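Local coordinates for protein cytosol aminopeptidase (Coxiella burnetii, PDB 3IJ3) that probably acts as a manganese-dependent M17 (leucyl) aminopeptidase, removing N-terminal residues from peptides, and here carries a lithium ion in its metal site, at residues G249-D260 and T329-L339; M270-A280 and I355-A363. One frame throughout, in Å; residues are numbered along the deposited sequence.

Interaction 1. Residues G249-D260 and T329-L339; sequences GKGVCFDSGGLD and TNTDAEGRVVL. With LI (lithium ion), chain C; SO4 (sulfate ion), chain D; SO4 (sulfate ion), chain F.
Asp255 and Glu334 meet on a lithium ion, bound by Asp255 OD2 at 2.3 Å and by Glu334 OE2 at 1.9 Å. The two carboxylates arrive from opposite directions with their planes 62° apart, and the shared cation probably offsets the repulsion between them. Asp255 OD1 is hydrogen-bonded by Asn305 ND2, so both oxygens are engaged. In Glu334, CG sits between backbone N and carbonyl carbon (chi1 83°), and a bend at chi2 turns the carboxylate to the ion. Lys250 runs extended past Gly335 to a sulfate ion, which its NZ hydrogen-bonds at 3.0 Å; Gly335 N, Arg336 N and the Arg336 guanidinium grip the same anion.

Farther out, the Thr331 hydroxyl works both ways: OG1 donates to Gly257 O at 2.6 Å, in the carbonyl plane, and accepts from Asp260 N at 2.9 Å. Thr331 N donates in return to Asp260 OD2, which accepts on its anti lone pair (2.8 Å). Asp332 turns OD1 toward Asp255, but that oxygen has a salt bridge to Lys262. Leu339 CD2 packs 3.8 Å from Lys250 N. Such a carboxylate cluster is consistent with the two-metal active site of M17 aminopeptidases, here holding one lithium ion.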
ATOM      1  N   GLY A 249      30.321  18.105   1.673  1.00 15.61           N
ATOM      2  CA  GLY A 249      29.652  17.017   0.984  1.00 15.58           C
ATOM      3  C   GLY A 249      29.023  15.962   1.891  1.00 16.11           C
ATOM      4  O   GLY A 249      29.641  15.501   2.836  1.00 15.85           O
ATOM      5  N   LYS A 250      27.789  15.588   1.576  1.00 14.68           N
ATOM      6  CA  LYS A 250      27.047  14.585   2.335  1.00 16.03           C
ATOM      7  C   LYS A 250      27.623  13.192   2.099  1.00 16.16           C
ATOM      8  O   LYS A 250      27.527  12.651   0.995  1.00 15.44           O
ATOM      9  CB  LYS A 250      25.572  14.640   1.943  1.00 16.42           C
ATOM     10  CG  LYS A 250      24.680  13.529   2.556  1.00 15.91           C
ATOM     11  CD  LYS A 250      23.283  13.589   1.954  1.00 18.23           C
ATOM     12  CE  LYS A 250      22.497  12.300   2.190  1.00 19.30           C
ATOM     13  NZ  LYS A 250      21.169  12.337   1.459  1.00 20.19           N
ATOM     14  N   GLY A 251      28.193  12.603   3.155  1.00 15.86           N
ATOM     15  CA  GLY A 251      28.810  11.293   3.092  1.00 14.93           C
ATOM     16  C   GLY A 251      28.008  10.199   3.766  1.00 15.26           C
ATOM     17  O   GLY A 251      28.535   9.488   4.617  1.00 15.97           O
ATOM     18  N   VAL A 252      26.745  10.027   3.377  1.00 14.99           N
ATOM     19  CA  VAL A 252      25.924   8.940   3.971  1.00 13.55           C
ATOM     20  C   VAL A 252      26.255   7.695   3.146  1.00 15.24           C
ATOM     21  O   VAL A 252      25.711   7.473   2.057  1.00 15.69           O
ATOM     22  CB  VAL A 252      24.439   9.292   3.977  1.00 14.82           C
ATOM     23  CG1 VAL A 252      23.588   8.141   4.503  1.00 14.96           C
ATOM     24  CG2 VAL A 252      24.222  10.523   4.852  1.00 15.31           C
ATOM     25  N   CYS A 253      27.174   6.892   3.672  1.00 15.80           N
ATOM     26  CA  CYS A 253      27.703   5.715   2.967  1.00 15.70           C
ATOM     27  C   CYS A 253      26.656   4.676   2.609  1.00 16.04           C
ATOM     28  O   CYS A 253      26.773   3.988   1.577  1.00 15.99           O
ATOM     29  CB  CYS A 253      28.885   5.144   3.731  1.00 15.82           C
ATOM     30  SG  CYS A 253      30.286   6.357   3.730  1.00 20.11           S
ATOM     31  N   PHE A 254      25.649   4.556   3.464  1.00 16.42           N
ATOM     32  CA  PHE A 254      24.470   3.755   3.164  1.00 16.38           C
ATOM     33  C   PHE A 254      23.307   4.348   3.936  1.00 15.91           C
ATOM     34  O   PHE A 254      23.454   4.754   5.092  1.00 15.98           O
ATOM     35  CB  PHE A 254      24.595   2.262   3.478  1.00 16.42           C
ATOM     36  CG  PHE A 254      23.459   1.480   2.931  1.00 17.12           C
ATOM     37  CD1 PHE A 254      23.382   1.237   1.559  1.00 17.18           C
ATOM     38  CD2 PHE A 254      22.420   1.039   3.747  1.00 19.58           C
ATOM     39  CE1 PHE A 254      22.300   0.564   1.009  1.00 17.54           C
ATOM     40  CE2 PHE A 254      21.343   0.351   3.196  1.00 18.55           C
ATOM     41  CZ  PHE A 254      21.272   0.132   1.835  1.00 19.03           C
ATOM     42  N   ASP A 255      22.169   4.469   3.257  1.00 16.40           N
ATOM     43  CA  ASP A 255      20.972   4.987   3.882  1.00 17.27           C
ATOM     44  C   ASP A 255      19.834   3.953   3.855  1.00 17.11           C
ATOM     45  O   ASP A 255      19.241   3.683   2.814  1.00 17.21           O
ATOM     46  CB  ASP A 255      20.554   6.284   3.197  1.00 16.97           C
ATOM     47  CG  ASP A 255      19.436   7.023   3.934  1.00 18.13           C
ATOM     48  OD1 ASP A 255      19.065   6.612   5.053  1.00 17.08           O
ATOM     49  OD2 ASP A 255      18.945   8.013   3.337  1.00 17.65           O
ATOM     50  N   SER A 256      19.554   3.341   5.005  1.00 17.89           N
ATOM     51  CA  SER A 256      18.440   2.421   5.123  1.00 16.04           C
ATOM     52  C   SER A 256      17.143   3.181   5.360  1.00 15.57           C
ATOM     53  O   SER A 256      16.052   2.602   5.291  1.00 16.15           O
ATOM     54  CB  SER A 256      18.639   1.512   6.324  1.00 16.16           C
ATOM     55  OG  SER A 256      18.619   2.284   7.537  1.00 15.62           O
ATOM     56  N   GLY A 257      17.280   4.461   5.695  1.00 15.48           N
ATOM     57  CA  GLY A 257      16.175   5.294   6.100  1.00 17.24           C
ATOM     58  C   GLY A 257      16.086   5.405   7.606  1.00 16.97           C
ATOM     59  O   GLY A 257      15.457   6.334   8.131  1.00 15.84           O
ATOM     60  N   GLY A 258      16.757   4.489   8.323  1.00 16.80           N
ATOM     61  CA  GLY A 258      16.665   4.459   9.781  1.00 16.41           C
ATOM     62  C   GLY A 258      15.319   3.845  10.166  1.00 16.74           C
ATOM     63  O   GLY A 258      14.710   3.098   9.379  1.00 16.29           O
ATOM     64  N   LEU A 259      14.828   4.151  11.370  1.00 15.45           N
ATOM     65  CA  LEU A 259      13.556   3.571  11.825  1.00 14.48           C
ATOM     66  C   LEU A 259      12.395   3.847  10.843  1.00 15.50           C
ATOM     67  O   LEU A 259      11.487   3.034  10.733  1.00 16.07           O
ATOM     68  CB  LEU A 259      13.244   4.024  13.257  1.00 16.12           C
ATOM     69  CG  LEU A 259      14.148   3.345  14.303  1.00 16.62           C
ATOM     70  CD1 LEU A 259      13.987   4.000  15.679  1.00 18.33           C
ATOM     71  CD2 LEU A 259      13.820   1.871  14.356  1.00 17.70           C
ATOM     72  N   ASP A 260      12.447   4.997  10.158  1.00 14.99           N
ATOM     73  CA  ASP A 260      11.491   5.332   9.081  1.00 15.11           C
ATOM     74  C   ASP A 260      12.102   4.668   7.829  1.00 15.21           C
ATOM     75  O   ASP A 260      12.574   5.319   6.895  1.00 16.14           O
ATOM     76  CB  ASP A 260      11.373   6.848   8.914  1.00 17.05           C
ATOM     77  CG  ASP A 260      10.656   7.503  10.072  1.00 17.01           C
ATOM     78  OD1 ASP A 260       9.613   6.961  10.521  1.00 17.51           O
ATOM     79  OD2 ASP A 260      11.099   8.585  10.537  1.00 16.55           O
ATOM     80  N   THR A 329      11.529  14.432  12.794  1.00 14.61           N
ATOM     81  CA  THR A 329      10.198  14.035  12.337  1.00 15.58           C
ATOM     82  C   THR A 329      10.271  13.005  11.206  1.00 17.18           C
ATOM     83  O   THR A 329       9.249  12.482  10.795  1.00 17.84           O
ATOM     84  CB  THR A 329       9.346  15.249  11.914  1.00 16.21           C
ATOM     85  OG1 THR A 329      10.068  16.055  11.004  1.00 16.02           O
ATOM     86  CG2 THR A 329       9.005  16.104  13.140  1.00 15.74           C
ATOM     87  N   ASN A 330      11.473  12.742  10.712  1.00 15.23           N
ATOM     88  CA  ASN A 330      11.697  11.734   9.657  1.00 15.98           C
ATOM     89  C   ASN A 330      13.140  11.312   9.780  1.00 15.67           C
ATOM     90  O   ASN A 330      14.043  12.110   9.499  1.00 15.86           O
ATOM     91  CB  ASN A 330      11.411  12.325   8.281  1.00 17.52           C
ATOM     92  CG  ASN A 330      11.615  11.333   7.146  1.00 19.76           C
ATOM     93  OD1 ASN A 330      11.967  10.161   7.359  1.00 18.67           O
ATOM     94  ND2 ASN A 330      11.382  11.805   5.916  1.00 26.35           N
ATOM     95  N   THR A 331      13.395  10.066  10.185  1.00 15.06           N
ATOM     96  CA  THR A 331      14.790   9.631  10.339  1.00 14.76           C
ATOM     97  C   THR A 331      15.507   9.495   8.983  1.00 15.09           C
ATOM     98  O   THR A 331      16.730   9.426   8.928  1.00 16.31           O
ATOM     99  CB  THR A 331      14.898   8.269  11.075  1.00 15.22           C
ATOM    100  OG1 THR A 331      14.259   7.259  10.294  1.00 15.24           O
ATOM    101  CG2 THR A 331      14.278   8.334  12.457  1.00 14.83           C
ATOM    102  N   ASP A 332      14.731   9.491   7.900  1.00 15.45           N
ATOM    103  CA  ASP A 332      15.247   9.345   6.535  1.00 15.67           C
ATOM    104  C   ASP A 332      15.577  10.740   5.921  1.00 16.83           C
ATOM    105  O   ASP A 332      15.979  10.816   4.771  1.00 18.00           O
ATOM    106  CB  ASP A 332      14.250   8.563   5.702  1.00 14.90           C
ATOM    107  CG  ASP A 332      14.800   8.127   4.332  1.00 18.43           C
ATOM    108  OD1 ASP A 332      16.015   8.047   4.147  1.00 18.12           O
ATOM    109  OD2 ASP A 332      13.980   7.840   3.446  1.00 20.31           O
ATOM    110  N   ALA A 333      15.390  11.830   6.666  1.00 15.48           N
ATOM    111  CA  ALA A 333      15.842  13.171   6.213  1.00 16.51           C
ATOM    112  C   ALA A 333      17.103  13.450   7.043  1.00 15.34           C
ATOM    113  O   ALA A 333      17.241  14.477   7.701  1.00 16.10           O
ATOM    114  CB  ALA A 333      14.752  14.261   6.442  1.00 17.05           C
ATOM    115  N   GLU A 334      18.035  12.506   7.010  1.00 15.71           N
ATOM    116  CA  GLU A 334      19.260  12.549   7.844  1.00 14.81           C
ATOM    117  C   GLU A 334      20.399  13.364   7.236  1.00 15.07           C
ATOM    118  O   GLU A 334      21.286  13.864   7.950  1.00 15.38           O
ATOM    119  CB  GLU A 334      19.787  11.108   8.087  1.00 15.20           C
ATOM    120  CG  GLU A 334      20.675  10.459   6.989  1.00 14.97           C
ATOM    121  CD  GLU A 334      19.980  10.242   5.662  1.00 18.45           C
ATOM    122  OE1 GLU A 334      18.750  10.125   5.661  1.00 17.58           O
ATOM    123  OE2 GLU A 334      20.674  10.203   4.611  1.00 18.50           O
ATOM    124  N   GLY A 335      20.413  13.459   5.915  1.00 16.57           N
ATOM    125  CA  GLY A 335      21.508  14.156   5.219  1.00 16.78           C
ATOM    126  C   GLY A 335      21.623  15.607   5.639  1.00 16.61           C
ATOM    127  O   GLY A 335      22.714  16.117   5.902  1.00 16.76           O
ATOM    128  N   ARG A 336      20.497  16.277   5.690  1.00 16.31           N
ATOM    129  CA  ARG A 336      20.488  17.696   6.090  1.00 16.26           C
ATOM    130  C   ARG A 336      20.919  17.863   7.544  1.00 16.33           C
ATOM    131  O   ARG A 336      21.498  18.889   7.907  1.00 16.11           O
ATOM    132  CB  ARG A 336      19.106  18.290   5.845  1.00 16.41           C
ATOM    133  CG  ARG A 336      18.029  17.810   6.784  1.00 16.91           C
ATOM    134  CD  ARG A 336      16.605  18.011   6.244  1.00 17.30           C
ATOM    135  NE  ARG A 336      16.342  17.209   5.060  1.00 16.24           N
ATOM    136  CZ  ARG A 336      15.148  17.145   4.454  1.00 15.49           C
ATOM    137  NH1 ARG A 336      14.102  17.843   4.900  1.00 15.37           N
ATOM    138  NH2 ARG A 336      15.001  16.406   3.374  1.00 16.81           N
ATOM    139  N   VAL A 337      20.604  16.855   8.380  1.00 16.04           N
ATOM    140  CA  VAL A 337      20.981  16.889   9.821  1.00 15.25           C
ATOM    141  C   VAL A 337      22.519  16.833   9.979  1.00 16.44           C
ATOM    142  O   VAL A 337      23.102  17.659  10.708  1.00 16.17           O
ATOM    143  CB  VAL A 337      20.275  15.785  10.625  1.00 15.73           C
ATOM    144  CG1 VAL A 337      20.754  15.750  12.100  1.00 16.21           C
ATOM    145  CG2 VAL A 337      18.737  15.953  10.555  1.00 15.54           C
ATOM    146  N   VAL A 338      23.171  15.923   9.246  1.00 16.26           N
ATOM    147  CA  VAL A 338      24.632  15.819   9.350  1.00 15.70           C
ATOM    148  C   VAL A 338      25.295  17.020   8.687  1.00 14.67           C
ATOM    149  O   VAL A 338      26.306  17.524   9.197  1.00 15.51           O
ATOM    150  CB  VAL A 338      25.208  14.467   8.877  1.00 15.08           C
ATOM    151  CG1 VAL A 338      24.462  13.318   9.629  1.00 14.42           C
ATOM    152  CG2 VAL A 338      25.134  14.280   7.342  1.00 16.70           C
ATOM    153  N   LEU A 339      24.718  17.496   7.589  1.00 15.71           N
ATOM    154  CA  LEU A 339      25.252  18.688   6.898  1.00 16.97           C
ATOM    155  C   LEU A 339      25.178  19.936   7.778  1.00 17.86           C
ATOM    156  O   LEU A 339      26.041  20.798   7.691  1.00 16.42           O
ATOM    157  CB  LEU A 339      24.522  18.940   5.580  1.00 16.82           C
ATOM    158  CG  LEU A 339      24.875  17.974   4.458  1.00 18.07           C
ATOM    159  CD1 LEU A 339      23.940  18.190   3.256  1.00 21.31           C
ATOM    160  CD2 LEU A 339      26.344  18.116   4.052  1.00 20.40           C
TER
HETATM  161 LI    LI C 460      20.016   9.946   2.811  1.00 14.02          LI
HETATM  162  S   SO4 D 461      18.327  14.408   3.185  1.00 21.61           S
HETATM  163  O1  SO4 D 461      18.484  13.057   3.711  1.00 20.88           O
HETATM  164  O2  SO4 D 461      18.234  15.292   4.356  1.00 23.18           O
HETATM  165  O3  SO4 D 461      19.483  14.665   2.346  1.00 23.14           O
HETATM  166  O4  SO4 D 461      17.084  14.514   2.394  1.00 18.99           O
HETATM  167  S   SO4 F 463      11.028  16.980   3.151  0.70 34.78           S
HETATM  168  O1  SO4 F 463      10.464  15.647   2.934  0.70 35.55           O
HETATM  169  O2  SO4 F 463      11.214  17.240   4.577  0.70 32.77           O
HETATM  170  O3  SO4 F 463      12.281  17.183   2.452  0.70 22.86           O
HETATM  171  O4  SO4 F 463      10.064  17.946   2.615  0.70 32.26           O
HETATM  172  O   HOH W   1      11.882   6.412   4.425  1.00 24.57           O
HETATM  173  O   HOH W   2      18.267  10.697   2.578  1.00 18.32           O

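Interaction 2. Residues M270-A280 and I355-A363; sequences MKKDMGGAAHA and IDFSTLTGA. With LI (lithium ion), chain C.
Asp273 and Thr359 make the direct polar link between a helix-leading loop and the end of a strand, part of the helix-on-sheet layering of the M17 catalytic domain. Thr359 OG1, set between backbone N and carbonyl carbon (chi1 45°), donates to Asp273 OD1 at 2.5 Å from above the carboxylate plane (45° out of it), while Asp273 OD2 binds the lithium ion at 1.9 Å. One oxygen thus serves the metal; the other is held by Thr359, with Lys250 NZ as a further partner. The Thr361 side chain crosses that of Asp273 at about a right angle, its CG2 3.2 Å from OD1, and also touches Met270 SD.

Water forms the next shell. One molecule donates to both Asp273 OD1 and Leu360 O and accepts from Lys272 NZ; a second bridges that ammonium to Leu360 O again. Lys272 NZ also reaches Phe451 O. A third water links Gly276 N to Thr359 OG1.

Farther along, helix 275-280 passes over strand 355-359 at 146°, roughly antiparallel but clearly skewed, with the axes 6.3 Å apart. Glycine at 276 allows this closeness: its CA sits 3.4 Å from Phe357 O in a CA-H...O contact. His279 ND1 bonds Gly275 O from above the carbonyl plane, on the face opposite the His279 N bond, and NE2 pairs with Met468 N. His279 CB rests over one face of the Phe357 ring, 4.2 Å from its centroid in a CH-pi contact.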
ATOM      1  N   MET A 270      21.038   2.960  -2.543  1.00 15.80           N
ATOM      2  CA  MET A 270      21.511   3.795  -1.450  1.00 15.10           C
ATOM      3  C   MET A 270      23.003   3.798  -1.115  1.00 14.78           C
ATOM      4  O   MET A 270      23.436   4.584  -0.285  1.00 17.35           O
ATOM      5  CB  MET A 270      20.624   3.663  -0.243  1.00 17.31           C
ATOM      6  CG  MET A 270      19.259   4.266  -0.444  1.00 18.52           C
ATOM      7  SD  MET A 270      19.261   6.061  -0.828  1.00 20.64           S
ATOM      8  CE  MET A 270      19.111   6.035  -2.627  1.00 24.47           C
ATOM      9  N   LYS A 271      23.773   2.933  -1.757  1.00 15.13           N
ATOM     10  CA  LYS A 271      25.239   3.040  -1.670  1.00 15.35           C
ATOM     11  C   LYS A 271      25.629   4.418  -2.256  1.00 14.60           C
ATOM     12  O   LYS A 271      26.718   4.927  -1.993  1.00 15.17           O
ATOM     13  CB  LYS A 271      25.940   1.918  -2.449  1.00 15.43           C
ATOM     14  CG  LYS A 271      25.787   1.968  -3.965  1.00 14.97           C
ATOM     15  CD  LYS A 271      26.463   0.771  -4.621  1.00 15.28           C
ATOM     16  CE  LYS A 271      26.375   0.862  -6.127  1.00 14.54           C
ATOM     17  NZ  LYS A 271      27.082  -0.225  -6.899  1.00 14.02           N
ATOM     18  N   LYS A 272      24.742   5.041  -3.053  1.00 15.61           N
ATOM     19  CA  LYS A 272      25.072   6.337  -3.674  1.00 15.65           C
ATOM     20  C   LYS A 272      24.782   7.526  -2.815  1.00 16.42           C
ATOM     21  O   LYS A 272      25.034   8.662  -3.252  1.00 14.53           O
ATOM     22  CB  LYS A 272      24.338   6.538  -5.024  1.00 16.67           C
ATOM     23  CG  LYS A 272      22.878   7.019  -4.929  1.00 16.63           C
ATOM     24  CD  LYS A 272      22.283   7.171  -6.316  1.00 17.04           C
ATOM     25  CE  LYS A 272      20.807   7.561  -6.297  1.00 18.87           C
ATOM     26  NZ  LYS A 272      20.620   8.923  -5.708  1.00 17.47           N
ATOM     27  N   ASP A 273      24.287   7.321  -1.596  1.00 15.89           N
ATOM     28  CA  ASP A 273      23.941   8.481  -0.762  1.00 15.53           C
ATOM     29  C   ASP A 273      25.154   9.250  -0.191  1.00 15.56           C
ATOM     30  O   ASP A 273      25.004  10.204   0.597  1.00 15.39           O
ATOM     31  CB  ASP A 273      22.912   8.124   0.306  1.00 16.23           C
ATOM     32  CG  ASP A 273      21.909   9.255   0.537  1.00 19.51           C
ATOM     33  OD1 ASP A 273      21.613  10.007  -0.428  1.00 18.77           O
ATOM     34  OD2 ASP A 273      21.423   9.396   1.661  1.00 20.62           O
ATOM     35  N   MET A 274      26.340   8.821  -0.588  1.00 16.26           N
ATOM     36  CA  MET A 274      27.585   9.536  -0.300  1.00 16.01           C
ATOM     37  C   MET A 274      28.091  10.257  -1.564  1.00 15.28           C
ATOM     38  O   MET A 274      29.231  10.734  -1.615  1.00 14.19           O
ATOM     39  CB  MET A 274      28.682   8.624   0.273  1.00 15.70           C
ATOM     40  CG  MET A 274      28.885   7.300  -0.356  1.00 15.86           C
ATOM     41  SD  MET A 274      29.168   7.281  -2.131  1.00 15.97           S
ATOM     42  CE  MET A 274      30.816   7.995  -2.181  1.00 15.91           C
ATOM     43  N   GLY A 275      27.231  10.370  -2.575  1.00 15.00           N
ATOM     44  CA  GLY A 275      27.589  11.038  -3.833  1.00 15.16           C
ATOM     45  C   GLY A 275      27.982  12.490  -3.645  1.00 13.82           C
ATOM     46  O   GLY A 275      28.860  12.985  -4.324  1.00 13.45           O
ATOM     47  N   GLY A 276      27.393  13.162  -2.671  1.00 13.48           N
ATOM     48  CA  GLY A 276      27.741  14.555  -2.423  1.00 14.96           C
ATOM     49  C   GLY A 276      29.172  14.670  -1.931  1.00 14.08           C
ATOM     50  O   GLY A 276      29.914  15.584  -2.320  1.00 14.23           O
ATOM     51  N   ALA A 277      29.575  13.728  -1.071  1.00 13.99           N
ATOM     52  CA  ALA A 277      30.940  13.685  -0.560  1.00 14.75           C
ATOM     53  C   ALA A 277      31.891  13.435  -1.725  1.00 15.00           C
ATOM     54  O   ALA A 277      32.963  14.068  -1.830  1.00 14.77           O
ATOM     55  CB  ALA A 277      31.094  12.570   0.495  1.00 14.40           C
ATOM     56  N   ALA A 278      31.527  12.496  -2.600  1.00 14.69           N
ATOM     57  CA  ALA A 278      32.401  12.200  -3.766  1.00 13.99           C
ATOM     58  C   ALA A 278      32.575  13.440  -4.640  1.00 13.89           C
ATOM     59  O   ALA A 278      33.691  13.734  -5.122  1.00 14.47           O
ATOM     60  CB  ALA A 278      31.866  11.023  -4.563  1.00 13.90           C
ATOM     61  N   HIS A 279      31.478  14.160  -4.865  1.00 14.69           N
ATOM     62  CA  HIS A 279      31.516  15.403  -5.656  1.00 14.77           C
ATOM     63  C   HIS A 279      32.378  16.464  -5.006  1.00 14.89           C
ATOM     64  O   HIS A 279      33.179  17.132  -5.684  1.00 14.09           O
ATOM     65  CB  HIS A 279      30.103  15.948  -5.890  1.00 15.22           C
ATOM     66  CG  HIS A 279      29.396  15.281  -7.015  1.00 14.83           C
ATOM     67  ND1 HIS A 279      28.990  13.955  -6.971  1.00 15.01           N
ATOM     68  CD2 HIS A 279      29.052  15.741  -8.234  1.00 19.01           C
ATOM     69  CE1 HIS A 279      28.417  13.645  -8.120  1.00 15.31           C
ATOM     70  NE2 HIS A 279      28.448  14.708  -8.903  1.00 16.86           N
ATOM     71  N   ALA A 280      32.189  16.666  -3.698  1.00 14.57           N
ATOM     72  CA  ALA A 280      32.973  17.668  -2.981  1.00 15.33           C
ATOM     73  C   ALA A 280      34.467  17.292  -3.029  1.00 14.96           C
ATOM     74  O   ALA A 280      35.323  18.150  -3.267  1.00 15.55           O
ATOM     75  CB  ALA A 280      32.468  17.818  -1.537  1.00 13.85           C
ATOM     76  N   ILE A 355      30.178  25.891  -0.681  1.00 14.84           N
ATOM     77  CA  ILE A 355      29.386  25.138  -1.652  1.00 15.64           C
ATOM     78  C   ILE A 355      29.177  23.759  -1.081  1.00 16.26           C
ATOM     79  O   ILE A 355      30.149  23.084  -0.666  1.00 16.91           O
ATOM     80  CB  ILE A 355      30.056  24.977  -3.020  1.00 15.45           C
ATOM     81  CG1 ILE A 355      30.319  26.335  -3.673  1.00 19.08           C
ATOM     82  CG2 ILE A 355      29.155  24.103  -3.954  1.00 16.68           C
ATOM     83  CD1 ILE A 355      31.054  26.234  -4.970  1.00 22.87           C
ATOM     84  N   ASP A 356      27.919  23.337  -0.986  1.00 16.24           N
ATOM     85  CA  ASP A 356      27.616  21.973  -0.538  1.00 16.49           C
ATOM     86  C   ASP A 356      26.973  21.140  -1.647  1.00 16.25           C
ATOM     87  O   ASP A 356      26.314  21.661  -2.556  1.00 15.11           O
ATOM     88  CB  ASP A 356      26.837  21.913   0.780  1.00 19.38           C
ATOM     89  CG  ASP A 356      25.378  22.158   0.645  1.00 24.10           C
ATOM     90  OD1 ASP A 356      24.678  21.275   0.075  1.00 29.77           O
ATOM     91  OD2 ASP A 356      24.894  23.175   1.216  1.00 24.93           O
ATOM     92  N   PHE A 357      27.238  19.840  -1.578  1.00 16.31           N
ATOM     93  CA  PHE A 357      26.714  18.860  -2.531  1.00 15.80           C
ATOM     94  C   PHE A 357      26.023  17.794  -1.714  1.00 15.75           C
ATOM     95  O   PHE A 357      26.614  17.244  -0.769  1.00 15.75           O
ATOM     96  CB  PHE A 357      27.821  18.208  -3.337  1.00 16.24           C
ATOM     97  CG  PHE A 357      28.536  19.147  -4.266  1.00 16.70           C
ATOM     98  CD1 PHE A 357      28.061  19.353  -5.551  1.00 17.70           C
ATOM     99  CD2 PHE A 357      29.674  19.794  -3.861  1.00 21.26           C
ATOM    100  CE1 PHE A 357      28.724  20.195  -6.423  1.00 18.59           C
ATOM    101  CE2 PHE A 357      30.343  20.675  -4.724  1.00 22.16           C
ATOM    102  CZ  PHE A 357      29.870  20.863  -6.000  1.00 21.54           C
ATOM    103  N   SER A 358      24.786  17.522  -2.066  1.00 15.73           N
ATOM    104  CA  SER A 358      23.990  16.545  -1.365  1.00 16.74           C
ATOM    105  C   SER A 358      23.174  15.738  -2.352  1.00 18.16           C
ATOM    106  O   SER A 358      22.736  16.244  -3.348  1.00 18.16           O
ATOM    107  CB  SER A 358      23.072  17.274  -0.395  1.00 19.51           C
ATOM    108  OG  SER A 358      22.386  16.365   0.423  1.00 23.10           O
ATOM    109  N   THR A 359      23.022  14.449  -2.093  1.00 23.94           N
ATOM    110  CA  THR A 359      22.210  13.603  -2.963  1.00 25.48           C
ATOM    111  C   THR A 359      20.752  13.601  -2.543  1.00 29.17           C
ATOM    112  O   THR A 359      20.387  13.618  -1.339  1.00 28.66           O
ATOM    113  CB  THR A 359      22.701  12.164  -3.013  1.00 25.79           C
ATOM    114  OG1 THR A 359      22.995  11.717  -1.676  1.00 24.37           O
ATOM    115  CG2 THR A 359      23.946  12.056  -3.882  1.00 26.52           C
ATOM    116  N   LEU A 360      19.902  13.569  -3.568  1.00 32.38           N
ATOM    117  CA  LEU A 360      18.456  13.511  -3.404  1.00 33.96           C
ATOM    118  C   LEU A 360      18.009  12.110  -3.075  1.00 34.69           C
ATOM    119  O   LEU A 360      18.562  11.156  -3.637  1.00 36.48           O
ATOM    120  CB  LEU A 360      17.778  13.842  -4.741  1.00 34.33           C
ATOM    121  CG  LEU A 360      17.840  15.280  -5.176  1.00 35.12           C
ATOM    122  CD1 LEU A 360      17.535  15.499  -6.618  1.00 34.24           C
ATOM    123  CD2 LEU A 360      16.877  16.062  -4.251  1.00 38.47           C
ATOM    124  N   THR A 361      17.012  11.976  -2.202  1.00 34.57           N
ATOM    125  CA  THR A 361      16.406  10.643  -1.912  1.00 37.08           C
ATOM    126  C   THR A 361      14.867  10.767  -1.939  1.00 38.64           C
ATOM    127  O   THR A 361      14.305  11.739  -1.394  1.00 34.81           O
ATOM    128  CB  THR A 361      16.865  10.061  -0.569  1.00 37.45           C
ATOM    129  OG1 THR A 361      16.457  10.938   0.502  1.00 36.45           O
ATOM    130  CG2 THR A 361      18.417   9.890  -0.571  1.00 37.48           C
ATOM    131  N   GLY A 362      14.218   9.782  -2.579  1.00 39.94           N
ATOM    132  CA  GLY A 362      12.753   9.739  -2.740  1.00 42.15           C
ATOM    133  C   GLY A 362      12.307  10.198  -4.134  1.00 44.33           C
ATOM    134  O   GLY A 362      12.599  11.332  -4.537  1.00 44.61           O
ATOM    135  N   ALA A 363      11.593   9.334  -4.865  1.00 46.15           N
ATOM    136  CA  ALA A 363      11.124   9.642  -6.241  1.00 47.23           C
ATOM    137  C   ALA A 363      10.449  11.037  -6.399  1.00 47.82           C
ATOM    138  O   ALA A 363      10.693  11.781  -7.388  1.00 48.88           O
ATOM    139  CB  ALA A 363      10.163   8.533  -6.727  1.00 46.99           C
TER
HETATM  140 LI    LI C 460      20.016   9.946   2.811  1.00 14.02          LI
HETATM  141  O   HOH W   3      20.748   9.176  -3.021  1.00 23.79           O
HETATM  142  O   HOH W   4      18.034   9.008  -5.087  1.00 30.55           O
HETATM  143  O   HOH W   5      25.358  12.780  -0.839  1.00 17.88           O
HETATM  144  O   HOH W   2      18.267  10.697   2.578  1.00 18.32           O

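Overall arrangement
Interactions 1 and 2 illustrate how a metal site is assembled from segments far apart in sequence: their centres lie 11 Å apart, and both reach the same lithium ion. Asp255 and Glu334 come from interaction 1 and Asp273 from interaction 2, with a water touching both contacts as a further ligand. Lys250 joins them, its NZ forming a salt bridge 3.0 Å from Asp273 OD2, while its CD packs 3.3 Å from Ser358 OG. Strands 244-252 and 353-359 are neighbours in one sheet, and helix 335-347 leads into the second of them. The family presumably uses manganese at such a site.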